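Local coordinates for ribosomal protein uL16 3-hydroxylase (PDB 4CCL) that catalyses the iron- and 2-oxoglutarate-dependent 3-hydroxylation of an arginine in ribosomal protein uL16, acting as a homodimer, at residues M1-T6 / R26-F31; R20-K25 / I178-P183; D33-D38 / N194-S199; E48-L53 / V63-F68; I108-I113 / S273-E278. All coordinates share one frame; numbering follows the deposited sequence.

Contact 1 of 5, residues M1-T6 / R26-F31; sequences MEYQLT and RGFNNF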
# COMPACT_ATOMS: atom_id res chain seq x y z
N MSE B 1 12.22 27.13 30.73
CA MSE B 1 13.48 26.92 31.44
C MSE B 1 14.55 26.42 30.47
O MSE B 1 14.34 26.40 29.26
CB MSE B 1 13.28 25.93 32.59
CG MSE B 1 14.19 26.16 33.79
SE MSE B 1 14.08 24.74 35.12
CE MSE B 1 15.83 24.93 35.97
N GLU B 2 15.70 26.05 31.02
CA GLU B 2 16.74 25.39 30.25
C GLU B 2 17.30 24.25 31.09
O GLU B 2 17.66 24.44 32.24
CB GLU B 2 17.85 26.38 29.89
CG GLU B 2 18.96 25.80 29.04
N TYR B 3 17.34 23.05 30.51
CA TYR B 3 17.81 21.88 31.24
C TYR B 3 19.19 21.43 30.78
O TYR B 3 19.48 21.40 29.59
CB TYR B 3 16.80 20.73 31.11
CG TYR B 3 15.58 20.87 32.00
CD1 TYR B 3 15.64 20.53 33.34
CD2 TYR B 3 14.38 21.35 31.49
CE1 TYR B 3 14.53 20.65 34.16
CE2 TYR B 3 13.26 21.47 32.30
CZ TYR B 3 13.34 21.12 33.63
OH TYR B 3 12.24 21.25 34.45
N GLN B 4 20.04 21.06 31.73
CA GLN B 4 21.41 20.65 31.42
C GLN B 4 21.68 19.18 31.75
O GLN B 4 21.53 18.76 32.90
CB GLN B 4 22.42 21.55 32.12
CG GLN B 4 22.68 22.88 31.41
CD GLN B 4 23.57 22.71 30.19
OE1 GLN B 4 24.40 21.80 30.13
NE2 GLN B 4 23.40 23.59 29.21
N LEU B 5 22.10 18.41 30.75
CA LEU B 5 22.38 16.99 30.92
C LEU B 5 23.85 16.75 31.27
O LEU B 5 24.74 17.29 30.62
CB LEU B 5 22.03 16.22 29.64
CG LEU B 5 20.84 15.26 29.74
CD1 LEU B 5 20.70 14.42 28.47
CD2 LEU B 5 21.00 14.37 30.96
N THR B 6 24.09 15.92 32.29
CA THR B 6 25.44 15.66 32.76
C THR B 6 26.05 14.41 32.12
O THR B 6 27.18 14.02 32.44
CB THR B 6 25.49 15.53 34.30
OG1 THR B 6 24.71 14.40 34.71
CG2 THR B 6 24.95 16.79 34.96
N ARG B 26 21.93 11.17 38.68
CA ARG B 26 22.04 12.63 38.63
C ARG B 26 22.27 13.11 37.20
O ARG B 26 23.14 13.96 36.96
CB ARG B 26 23.16 13.13 39.54
CG ARG B 26 23.07 12.64 40.97
CD ARG B 26 22.34 13.62 41.88
NE ARG B 26 23.13 13.94 43.06
CZ ARG B 26 23.61 15.15 43.33
NH1 ARG B 26 23.37 16.16 42.51
NH2 ARG B 26 24.32 15.35 44.43
N GLY B 27 21.53 12.55 36.25
CA GLY B 27 21.58 12.98 34.87
C GLY B 27 21.30 14.47 34.82
O GLY B 27 21.95 15.22 34.09
N PHE B 28 20.32 14.88 35.62
CA PHE B 28 20.08 16.29 35.87
C PHE B 28 20.41 16.61 37.33
O PHE B 28 19.93 15.93 38.24
CB PHE B 28 18.62 16.65 35.59
CG PHE B 28 18.23 16.51 34.15
CD1 PHE B 28 18.65 17.45 33.21
CD2 PHE B 28 17.45 15.45 33.73
CE1 PHE B 28 18.29 17.32 31.89
CE2 PHE B 28 17.09 15.32 32.40
CZ PHE B 28 17.51 16.26 31.48
N ASN B 29 21.25 17.62 37.53
CA ASN B 29 21.58 18.08 38.87
C ASN B 29 20.54 19.08 39.37
O ASN B 29 20.11 19.95 38.61
CB ASN B 29 22.95 18.74 38.90
CG ASN B 29 24.07 17.79 38.53
OD1 ASN B 29 23.95 16.58 38.71
ND2 ASN B 29 25.16 18.33 38.01
N ASN B 30 20.16 18.95 40.64
CA ASN B 30 19.11 19.76 41.24
C ASN B 30 17.90 19.84 40.33
O ASN B 30 17.53 20.91 39.85
CB ASN B 30 19.63 21.17 41.54
CG ASN B 30 20.90 21.16 42.36
OD1 ASN B 30 21.95 21.60 41.91
ND2 ASN B 30 20.80 20.65 43.59
N PHE B 31 17.27 18.69 40.10
CA PHE B 31 16.22 18.60 39.10
C PHE B 31 14.93 19.26 39.58
O PHE B 31 14.38 18.91 40.62
CB PHE B 31 15.96 17.15 38.71
CG PHE B 31 14.88 16.98 37.68
CD1 PHE B 31 15.12 17.27 36.35
CD2 PHE B 31 13.63 16.52 38.04
CE1 PHE B 31 14.13 17.11 35.40
CE2 PHE B 31 12.63 16.36 37.10
CZ PHE B 31 12.89 16.65 35.78
O HOH W 1 22.49 19.02 35.39
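Thr6 N donates to Gly27 O at 2.9 Å, the donor lying in the carbonyl plane, and pins the extended N-terminal segment 1-6 to the loop 26-31 that follows strand 22-24. The hydroxyl of Thr6 joins it there: with OG1 tucked between the backbone N and the carbonyl carbon (chi1 63°), it lies 2.8 Å from Arg26 O and close to Gly27 O as well. A second backbone link is indirect, water 1 donating to Gln4 O and accepting from Asn29 N at 2.8 Å. Behind the polar line lies an aromatic cluster of Tyr3, Phe28 and Phe31. The edge of Tyr3 is turned to the face of Phe28 in a T-shaped pair, centroids 5.7 Å apart and planes at 71°, whereas Tyr3 CE1 meets Phe31 CE1 obliquely at 3.8 Å. Leu5 lies over one face of Phe28, its CD2 4.2 Å from the ring centroid, a CH-pi contact. Replacing Phe28 with an alanine would probably leave Leu5 CD2 and the edge of Tyr3 without the ring they lean on and open a gap beside Ile178 and Ile134. Tyr3 OH is bonded beyond the segments to Ile32 O. The chain's beginning is thus held by two kinds of chemistry, backbone-centred polar bonds around Thr6 and a largely apolar aromatic cluster whose Phe28 and Phe31 reach Ile134 of the JmjC sheet.

Contact 2 of 5, residues R20-K25 / I178-P183; sequences RPVVLK and ILYIPP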
# COMPACT_ATOMS: atom_id res chain seq x y z
N ARG B 20 22.70 -1.66 25.46
CA ARG B 20 22.48 -2.04 26.85
C ARG B 20 21.83 -0.90 27.62
O ARG B 20 22.10 0.27 27.35
CB ARG B 20 23.82 -2.39 27.52
CG ARG B 20 24.65 -3.42 26.77
CD ARG B 20 23.92 -4.75 26.67
NE ARG B 20 23.71 -5.37 27.97
CZ ARG B 20 22.98 -6.46 28.16
NH1 ARG B 20 22.37 -7.04 27.14
NH2 ARG B 20 22.84 -6.96 29.38
N PRO B 21 20.97 -1.25 28.60
CA PRO B 21 20.37 -0.23 29.46
C PRO B 21 21.32 0.29 30.53
O PRO B 21 22.24 -0.42 30.94
CB PRO B 21 19.20 -0.98 30.11
CG PRO B 21 19.63 -2.39 30.13
CD PRO B 21 20.43 -2.59 28.87
N VAL B 22 21.10 1.52 30.97
CA VAL B 22 21.87 2.06 32.09
C VAL B 22 21.01 2.89 33.02
O VAL B 22 19.96 3.40 32.62
CB VAL B 22 23.04 2.96 31.62
CG1 VAL B 22 24.37 2.41 32.12
CG2 VAL B 22 23.04 3.14 30.12
N VAL B 23 21.45 3.02 34.26
CA VAL B 23 20.92 4.04 35.14
C VAL B 23 21.93 5.16 35.16
O VAL B 23 23.08 4.96 35.55
CB VAL B 23 20.72 3.52 36.58
CG1 VAL B 23 20.28 4.67 37.48
CG2 VAL B 23 19.70 2.40 36.60
N LEU B 24 21.52 6.34 34.72
CA LEU B 24 22.40 7.48 34.75
C LEU B 24 22.01 8.28 35.98
O LEU B 24 20.95 8.91 36.01
CB LEU B 24 22.22 8.32 33.48
CG LEU B 24 22.25 7.55 32.16
CD1 LEU B 24 21.68 8.38 31.03
CD2 LEU B 24 23.67 7.09 31.83
N LYS B 25 22.88 8.26 36.98
CA LYS B 25 22.58 8.88 38.26
C LYS B 25 22.87 10.37 38.17
O LYS B 25 23.91 10.77 37.66
CB LYS B 25 23.42 8.25 39.37
CG LYS B 25 23.19 6.76 39.59
CD LYS B 25 22.54 6.48 40.94
CE LYS B 25 21.03 6.64 40.89
NZ LYS B 25 20.44 6.60 42.25
N ILE B 178 18.20 9.14 35.51
CA ILE B 178 17.66 8.72 34.22
C ILE B 178 17.94 7.25 33.98
O ILE B 178 19.05 6.77 34.23
CB ILE B 178 18.27 9.52 33.06
CG1 ILE B 178 18.22 11.02 33.36
CG2 ILE B 178 17.56 9.21 31.76
CD1 ILE B 178 18.98 11.85 32.38
N LEU B 179 16.93 6.53 33.51
CA LEU B 179 17.10 5.14 33.13
C LEU B 179 16.94 5.00 31.61
O LEU B 179 15.84 5.15 31.08
CB LEU B 179 16.06 4.27 33.85
CG LEU B 179 15.95 2.80 33.44
CD1 LEU B 179 17.26 2.07 33.68
CD2 LEU B 179 14.82 2.12 34.19
N TYR B 180 18.04 4.72 30.92
CA TYR B 180 17.99 4.47 29.49
C TYR B 180 17.75 2.99 29.21
O TYR B 180 18.53 2.14 29.64
CB TYR B 180 19.26 4.91 28.77
CG TYR B 180 19.32 4.34 27.37
CD1 TYR B 180 18.49 4.83 26.37
CD2 TYR B 180 20.18 3.29 27.04
CE1 TYR B 180 18.51 4.31 25.09
CE2 TYR B 180 20.21 2.77 25.77
CZ TYR B 180 19.37 3.28 24.80
OH TYR B 180 19.40 2.77 23.52
N ILE B 181 16.65 2.70 28.51
CA ILE B 181 16.32 1.35 28.08
C ILE B 181 16.26 1.20 26.55
O ILE B 181 15.44 1.87 25.90
CB ILE B 181 14.99 0.88 28.68
CG1 ILE B 181 14.93 1.22 30.18
CG2 ILE B 181 14.80 -0.61 28.45
CD1 ILE B 181 13.60 0.95 30.83
N PRO B 182 17.12 0.35 25.97
CA PRO B 182 17.00 0.02 24.55
C PRO B 182 15.79 -0.88 24.33
O PRO B 182 15.32 -1.49 25.28
CB PRO B 182 18.28 -0.77 24.25
CG PRO B 182 19.16 -0.59 25.46
CD PRO B 182 18.24 -0.35 26.60
N PRO B 183 15.28 -0.96 23.08
CA PRO B 183 14.13 -1.82 22.80
C PRO B 183 14.44 -3.30 23.01
O PRO B 183 15.54 -3.75 22.71
CB PRO B 183 13.85 -1.56 21.32
CG PRO B 183 15.13 -1.04 20.77
CD PRO B 183 15.72 -0.23 21.88
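Arg20 O comes in at the edge of the Tyr180 ring, near its plane, 3.5 Å from CE2, while the Arg20 guanidinium turns off to a salt bridge with Glu146. Pro21 follows, its side chain crossing that of Pro182 at about a right angle, CB to CD 3.7 Å; the two prolines mark where the strand pairing gives way. From Val22 to Leu24 runs the outermost strand of the sheet within this chain, antiparallel to strand 178-181, the axes 4.6 Å apart. Val22 and Tyr180 form a hydrogen-bonded pair: Val22 N donates to Tyr180 O and Tyr180 N returns a bond of 2.9 Å to Val22 O. Val23 pairs with Leu179 without such bonds. Leu179 CG is anti to the backbone N (chi1 172°), which sends CD1 to within 3.8 Å of Val23 CG2 on the sheet face that these two share. Leu24 closes the ladder with Ile178 in a second hydrogen-bonded pair, Leu24 N to Ile178 O and Ile178 N to Leu24 O at 2.8 Å, and its CD1 rests against Ile178 CB at 4.1 Å on the face of Val22 and Tyr180. Tyr180 OH is held elsewhere, by Asp130 OD2 and Gln18 N. Strand 178-181 also pairs with strand 131-135, so the four bonds here add an outermost N-terminal strand to the double-stranded beta-helix of the JmjC fold, with aliphatic contacts on both faces of the ladder.

Contact 3 of 5, residues D33-D38 / N194-S199; sequences DPISPD and NAMNYS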
# COMPACT_ATOMS: atom_id res chain seq x y z
N ASP B 33 11.13 19.92 38.51
CA ASP B 33 10.10 19.41 37.62
C ASP B 33 9.46 20.53 36.80
O ASP B 33 9.12 21.58 37.34
CB ASP B 33 9.04 18.65 38.41
CG ASP B 33 9.60 17.42 39.10
OD1 ASP B 33 10.63 17.54 39.79
OD2 ASP B 33 9.01 16.33 38.94
N PRO B 34 9.31 20.30 35.49
CA PRO B 34 8.74 21.30 34.59
C PRO B 34 7.25 21.52 34.86
O PRO B 34 6.73 22.60 34.61
CB PRO B 34 8.93 20.68 33.20
CG PRO B 34 8.99 19.21 33.45
CD PRO B 34 9.65 19.05 34.79
N ILE B 35 6.60 20.49 35.39
CA ILE B 35 5.16 20.54 35.61
C ILE B 35 4.81 19.90 36.95
O ILE B 35 5.63 19.20 37.55
CB ILE B 35 4.41 19.85 34.43
CG1 ILE B 35 2.96 20.32 34.34
CG2 ILE B 35 4.52 18.34 34.53
CD1 ILE B 35 2.15 19.61 33.27
N SER B 36 3.60 20.16 37.44
CA SER B 36 3.15 19.65 38.73
C SER B 36 2.01 18.65 38.51
O SER B 36 1.35 18.70 37.48
CB SER B 36 2.68 20.80 39.63
OG SER B 36 1.30 21.07 39.44
N PRO B 37 1.80 17.73 39.47
CA PRO B 37 0.74 16.72 39.35
C PRO B 37 -0.64 17.34 39.09
O PRO B 37 -1.46 16.75 38.38
CB PRO B 37 0.75 16.04 40.72
CG PRO B 37 2.16 16.18 41.18
CD PRO B 37 2.60 17.54 40.69
N ASP B 38 -0.87 18.51 39.66
CA ASP B 38 -2.11 19.25 39.46
C ASP B 38 -2.25 19.71 38.01
O ASP B 38 -3.27 19.45 37.36
CB ASP B 38 -2.19 20.45 40.41
CG ASP B 38 -2.59 20.05 41.81
OD1 ASP B 38 -3.28 19.02 41.96
OD2 ASP B 38 -2.22 20.76 42.76
N ASN B 194 5.11 9.41 46.28
CA ASN B 194 4.34 9.97 45.17
C ASN B 194 5.32 10.42 44.09
O ASN B 194 6.22 11.21 44.36
CB ASN B 194 3.52 11.17 45.64
CG ASN B 194 2.11 10.80 46.05
OD1 ASN B 194 1.75 9.62 46.08
ND2 ASN B 194 1.31 11.80 46.38
N ALA B 195 5.12 9.94 42.87
CA ALA B 195 6.18 10.05 41.87
C ALA B 195 5.77 10.63 40.52
O ALA B 195 4.65 10.41 40.04
CB ALA B 195 6.84 8.72 41.68
N MSE B 196 6.70 11.36 39.91
CA MSE B 196 6.56 11.88 38.56
C MSE B 196 7.69 11.34 37.69
O MSE B 196 8.87 11.47 38.02
CB MSE B 196 6.57 13.41 38.57
CG MSE B 196 5.32 14.02 39.17
SE MSE B 196 3.87 14.18 37.86
CE MSE B 196 4.25 15.99 37.24
N ASN B 197 7.32 10.73 36.56
CA ASN B 197 8.30 10.21 35.62
C ASN B 197 8.14 10.82 34.24
O ASN B 197 7.01 10.99 33.75
CB ASN B 197 8.21 8.68 35.53
CG ASN B 197 9.12 7.99 36.53
OD1 ASN B 197 9.48 6.82 36.34
ND2 ASN B 197 9.50 8.69 37.59
N TYR B 198 9.26 11.15 33.62
CA TYR B 198 9.24 11.79 32.31
C TYR B 198 9.95 10.90 31.31
O TYR B 198 11.17 10.79 31.33
CB TYR B 198 9.92 13.15 32.37
CG TYR B 198 9.39 14.04 33.47
CD1 TYR B 198 9.84 13.90 34.78
CD2 TYR B 198 8.44 15.01 33.20
CE1 TYR B 198 9.35 14.70 35.79
CE2 TYR B 198 7.95 15.82 34.20
CZ TYR B 198 8.41 15.66 35.50
OH TYR B 198 7.92 16.46 36.50
N SER B 199 9.19 10.32 30.40
CA SER B 199 9.75 9.42 29.41
C SER B 199 9.96 10.15 28.09
O SER B 199 9.00 10.60 27.45
CB SER B 199 8.85 8.20 29.22
OG SER B 199 8.77 7.44 30.42
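The Tyr198 ring receives Asp33 OD2 in plane at its edge and Ile35 CG2 near its plane on the rim, while Pro34 CG approaches CE2 obliquely at 3.6 Å. The hydroxyl at the ring's end donates to Asp33 OD2 at 2.7 Å, meeting that oxygen on its anti side and 30° out of the carboxylate plane; carboxylate and ring are turned 65° apart. Thr137 N gives the same oxygen a second bond. Beside this pair Met196, present as selenomethionine, points from strand 195-202 toward the loop with its chain bent at chi2 and chi3 (-85° and -92°). The bend brings CE against the loop, 3.6 Å from Ile35 CG2 and 3.5 Å from Ile35 O, with Pro37 CD at 4.1 Å. On the opposite side of the strand, Asn197 OD1 bonds Arg140, a probable substrate-binding residue, and Trp142. Ser36, the N-cap of helix 37-45, holds Glu39 N. Two donors, a phenol and a backbone amide, thus share one carboxylate oxygen, probably helping to keep Asp33 ionised, and the phenol's bond ties the loop to a strand of the JmjC barrel, next to the apolar contacts of Pro34, Ile35 and Met196.

Contact 4 of 5, residues E48-L53 / V63-F68; sequences EVDSRL and VSHGPF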
# COMPACT_ATOMS: atom_id res chain seq x y z
N GLU B 48 -8.41 16.92 23.90
CA GLU B 48 -7.51 16.71 22.76
C GLU B 48 -6.27 15.93 23.18
O GLU B 48 -5.46 15.53 22.34
CB GLU B 48 -7.11 18.04 22.12
CG GLU B 48 -7.99 19.22 22.51
CD GLU B 48 -7.55 19.88 23.80
OE1 GLU B 48 -6.32 19.96 24.04
OE2 GLU B 48 -8.43 20.31 24.58
N VAL B 49 -6.12 15.72 24.48
CA VAL B 49 -4.98 15.01 25.04
C VAL B 49 -5.23 13.50 25.13
O VAL B 49 -6.34 13.07 25.44
CB VAL B 49 -4.64 15.56 26.44
CG1 VAL B 49 -3.36 14.94 26.97
CG2 VAL B 49 -4.52 17.07 26.40
N ASP B 50 -4.19 12.72 24.85
CA ASP B 50 -4.25 11.28 25.05
C ASP B 50 -3.74 10.99 26.45
O ASP B 50 -2.57 11.20 26.76
CB ASP B 50 -3.37 10.56 24.01
CG ASP B 50 -3.46 9.04 24.10
OD1 ASP B 50 -3.86 8.50 25.15
OD2 ASP B 50 -3.11 8.37 23.10
N SER B 51 -4.64 10.49 27.30
CA SER B 51 -4.29 10.15 28.67
C SER B 51 -5.02 8.89 29.11
O SER B 51 -6.05 8.53 28.53
CB SER B 51 -4.62 11.30 29.62
OG SER B 51 -6.01 11.59 29.61
N ARG B 52 -4.48 8.21 30.11
CA ARG B 52 -5.12 7.02 30.65
C ARG B 52 -4.79 6.77 32.12
O ARG B 52 -3.74 7.18 32.61
CB ARG B 52 -4.76 5.79 29.80
CG ARG B 52 -3.27 5.61 29.56
CD ARG B 52 -3.02 4.60 28.44
NE ARG B 52 -2.51 3.33 28.94
CZ ARG B 52 -2.33 2.25 28.19
NH1 ARG B 52 -2.62 2.29 26.90
NH2 ARG B 52 -1.85 1.13 28.72
N LEU B 53 -5.70 6.10 32.82
CA LEU B 53 -5.49 5.68 34.19
C LEU B 53 -5.28 4.18 34.22
O LEU B 53 -6.09 3.41 33.68
CB LEU B 53 -6.69 6.04 35.06
CG LEU B 53 -6.59 7.28 35.94
CD1 LEU B 53 -7.81 7.40 36.83
CD2 LEU B 53 -5.32 7.24 36.77
N VAL B 63 -7.85 -0.58 33.15
CA VAL B 63 -7.35 0.52 32.33
C VAL B 63 -8.50 1.38 31.81
O VAL B 63 -9.40 0.88 31.14
CB VAL B 63 -6.53 -0.01 31.13
CG1 VAL B 63 -6.21 1.12 30.16
CG2 VAL B 63 -5.26 -0.68 31.62
N SER B 64 -8.46 2.66 32.14
CA SER B 64 -9.50 3.59 31.71
C SER B 64 -8.91 4.70 30.85
O SER B 64 -7.94 5.34 31.23
CB SER B 64 -10.20 4.20 32.92
OG SER B 64 -10.94 5.35 32.56
N HIS B 65 -9.50 4.94 29.68
CA HIS B 65 -8.99 5.99 28.79
C HIS B 65 -9.65 7.34 29.03
O HIS B 65 -10.87 7.43 29.17
CB HIS B 65 -9.12 5.57 27.32
CG HIS B 65 -7.82 5.18 26.69
ND1 HIS B 65 -7.23 3.95 26.92
CD2 HIS B 65 -6.99 5.85 25.86
CE1 HIS B 65 -6.10 3.89 26.24
NE2 HIS B 65 -5.93 5.02 25.59
N GLY B 66 -8.84 8.39 29.07
CA GLY B 66 -9.31 9.73 29.35
C GLY B 66 -9.98 10.40 28.16
O GLY B 66 -10.11 9.79 27.11
N PRO B 67 -10.38 11.67 28.32
CA PRO B 67 -10.20 12.56 29.48
C PRO B 67 -11.06 12.22 30.69
O PRO B 67 -11.83 11.26 30.66
CB PRO B 67 -10.59 13.93 28.92
CG PRO B 67 -11.56 13.63 27.84
CD PRO B 67 -11.09 12.35 27.22
N PHE B 68 -10.93 13.02 31.75
CA PHE B 68 -11.61 12.75 33.02
C PHE B 68 -12.22 14.02 33.62
O PHE B 68 -11.65 15.10 33.53
CB PHE B 68 -10.62 12.18 34.04
CG PHE B 68 -9.77 11.07 33.50
CD1 PHE B 68 -10.27 9.79 33.37
CD2 PHE B 68 -8.46 11.31 33.12
CE1 PHE B 68 -9.48 8.77 32.87
CE2 PHE B 68 -7.66 10.30 32.63
CZ PHE B 68 -8.18 9.02 32.50
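Arg52 and His65 face each other as the non-hydrogen-bonded pair of a beta hairpin, strands 51-57 and 60-65, whose second strand is the outermost of the main sheet within this chain. Their side chains lie side by side, pointing the same way. Arg52 CB sits over the centre of the His65 ring, 4.2 Å from the centroid, in a CH-pi contact, and CD runs on to 3.9 Å from His65 CE1. CG of Arg52 lies between the backbone N and the carbonyl carbon (chi1 51°), and a later bend at chi3 carries the guanidinium on until Val63 CG1 lies over one face; NH1 makes a long, weak ion pair with Asp158. The backbone fixes this pair from both ends: Leu53 and Ser64 exchange two bonds, each 2.9 Å between N and O, and Gly66 N donates to Ser51 O. The peptide bond before Pro67 is cis, and beyond it Phe68 points back toward the first strand. Farther out, Arg52 bonds Leu82 through the backbone, which joins the hairpin to strand 79-83, and Leu159 touches both Arg52 and Val63. Phe68 settles against Leu81, with its CZ 4.2 Å from Leu53 CG and its CE2 3.7 Å from Ser51 OG.

Contact 5 of 5, residues I108-I113 / S273-E278; sequences IDDLMI and SQSRHE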
# COMPACT_ATOMS: atom_id res chain seq x y z
N ILE B 108 13.69 10.89 17.49
CA ILE B 108 13.03 11.21 18.76
C ILE B 108 11.52 11.31 18.54
O ILE B 108 11.06 11.69 17.47
CB ILE B 108 13.60 12.51 19.41
CG1 ILE B 108 13.41 12.48 20.93
CG2 ILE B 108 12.97 13.76 18.80
CD1 ILE B 108 13.94 13.71 21.64
N ASP B 109 10.74 10.95 19.56
CA ASP B 109 9.29 10.95 19.40
C ASP B 109 8.61 12.09 20.15
O ASP B 109 8.24 13.09 19.54
CB ASP B 109 8.70 9.61 19.85
CG ASP B 109 7.22 9.48 19.52
OD1 ASP B 109 6.73 10.24 18.66
OD2 ASP B 109 6.54 8.61 20.12
N ASP B 110 8.50 11.94 21.47
CA ASP B 110 7.78 12.88 22.32
C ASP B 110 8.04 12.61 23.80
O ASP B 110 8.76 11.68 24.15
CB ASP B 110 6.27 12.81 22.05
CG ASP B 110 5.84 13.66 20.87
OD1 ASP B 110 6.31 14.81 20.76
OD2 ASP B 110 5.04 13.17 20.04
N LEU B 111 7.43 13.43 24.66
CA LEU B 111 7.60 13.34 26.11
C LEU B 111 6.29 12.91 26.77
O LEU B 111 5.32 13.67 26.75
CB LEU B 111 8.05 14.70 26.65
CG LEU B 111 8.71 14.87 28.03
CD1 LEU B 111 7.77 14.59 29.19
CD2 LEU B 111 9.94 14.00 28.15
N MSE B 112 6.27 11.72 27.36
CA MSE B 112 5.07 11.30 28.09
C MSE B 112 5.33 11.30 29.59
O MSE B 112 6.38 10.86 30.05
CB MSE B 112 4.56 9.94 27.59
CG MSE B 112 5.07 8.71 28.34
SE MSE B 112 4.02 8.25 29.94
CE MSE B 112 5.03 6.68 30.48
N ILE B 113 4.38 11.82 30.36
CA ILE B 113 4.56 11.95 31.80
C ILE B 113 3.63 11.01 32.57
O ILE B 113 2.47 10.87 32.22
CB ILE B 113 4.29 13.40 32.28
CG1 ILE B 113 5.20 14.38 31.55
CG2 ILE B 113 4.48 13.52 33.79
CD1 ILE B 113 5.04 15.81 31.98
N SER B 273 8.24 13.67 9.04
CA SER B 273 8.05 14.99 9.63
C SER B 273 6.70 15.12 10.34
O SER B 273 6.43 16.13 10.99
CB SER B 273 8.21 16.09 8.57
OG SER B 273 7.44 15.82 7.42
N GLN B 274 5.87 14.09 10.22
CA GLN B 274 4.58 14.06 10.91
C GLN B 274 4.71 13.48 12.32
O GLN B 274 5.48 12.54 12.54
CB GLN B 274 3.56 13.25 10.10
CG GLN B 274 2.47 14.10 9.45
CD GLN B 274 1.86 13.44 8.23
OE1 GLN B 274 0.64 13.46 8.05
NE2 GLN B 274 2.70 12.85 7.39
N SER B 275 3.97 14.05 13.26
CA SER B 275 4.01 13.60 14.65
C SER B 275 3.01 12.47 14.93
O SER B 275 1.90 12.47 14.39
CB SER B 275 3.75 14.77 15.60
OG SER B 275 3.78 14.36 16.95
N ARG B 276 3.41 11.53 15.77
CA ARG B 276 2.55 10.40 16.13
C ARG B 276 1.41 10.81 17.05
O ARG B 276 0.47 10.04 17.26
CB ARG B 276 3.38 9.28 16.77
CG ARG B 276 4.24 8.49 15.79
CD ARG B 276 5.13 7.47 16.50
NE ARG B 276 4.38 6.39 17.13
CZ ARG B 276 4.13 6.32 18.44
NH1 ARG B 276 4.58 7.26 19.25
NH2 ARG B 276 3.44 5.30 18.93
N HIS B 277 1.49 12.02 17.61
CA HIS B 277 0.42 12.53 18.46
C HIS B 277 -0.12 13.85 17.93
O HIS B 277 0.54 14.54 17.16
CB HIS B 277 0.90 12.70 19.90
CG HIS B 277 1.50 11.46 20.49
ND1 HIS B 277 2.86 11.27 20.62
CD2 HIS B 277 0.91 10.34 20.98
CE1 HIS B 277 3.08 10.09 21.17
NE2 HIS B 277 1.93 9.51 21.40
N GLU B 278 -1.33 14.21 18.37
CA GLU B 278 -1.99 15.43 17.91
C GLU B 278 -1.27 16.68 18.40
O GLU B 278 -1.03 16.85 19.60
CB GLU B 278 -3.45 15.44 18.36
CG GLU B 278 -4.23 16.66 17.92
CD GLU B 278 -5.72 16.53 18.18
OE1 GLU B 278 -6.12 16.53 19.36
OE2 GLU B 278 -6.48 16.44 17.20
O HOH W 2 6.49 12.24 17.01
O HOH W 3 6.50 14.87 17.83
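Asp110 and His277 form a His-carboxylate hydrogen bond that ties JmjC strand 108-116 to the loop between helices 263-272 and 290-298, in the C-terminal part that carries the winged-helix domain. The two side chains slide past each other in opposite directions. His277 ND1 points its N-H at Asp110 OD2, 2.9 Å away and almost straight at 172°; the oxygen lies in the plane of the imidazole but is met on its anti side, and the carboxylate is turned 49° from the ring. Next door, Asp109 and Arg276 cross at about a right angle. With CG trans to its N (chi1 -172°), Asp109 extends to the edge of the guanidinium and forms a salt bridge from OD2 to NH1, while the arginine chain bends at chi3 to present that edge. Replacing His277 with a leucine would probably leave Asp110 OD2 without its straight N-H donor and weaken this tie between loop and strand. The other oxygen, Asp110 OD1, is held by Asn87 ND2 and, weakly, by His88 NE2, so both ends of the carboxylate are gripped from different parts of the chain. Two waters also bridge the segments. Water 2 lies 2.6 Å from Asp109 OD1 and weakly accepts from Arg276 N; water 3 lies 2.9 Å from both Asp110 OD1 and Ser275 OG.

Four of the five contacts, 2 to 5, reach the same antiparallel sheet. Contact 1 joins contact 2 where Leu5 CD2 packs on Ile178 CD1 (3.5 Å), and contact 3 where Phe31 CE2 meets Tyr198 CE1 (3.9 Å). Contacts 3 and 5 share neighbouring strands, with a probable hydrogen bond from Ser199 N to Met112 O; contact 4 lies in the part of the sheet beyond strand 108-116. The catalytic site is close to several: measured between side chains, Ile181 is about 4 Å from His187, Arg52 about 8 Å from His125 and Arg276 about 10 Å from Asp127, the three iron ligands, and Met196 about 7 Å from Arg140, a probable substrate-binding residue.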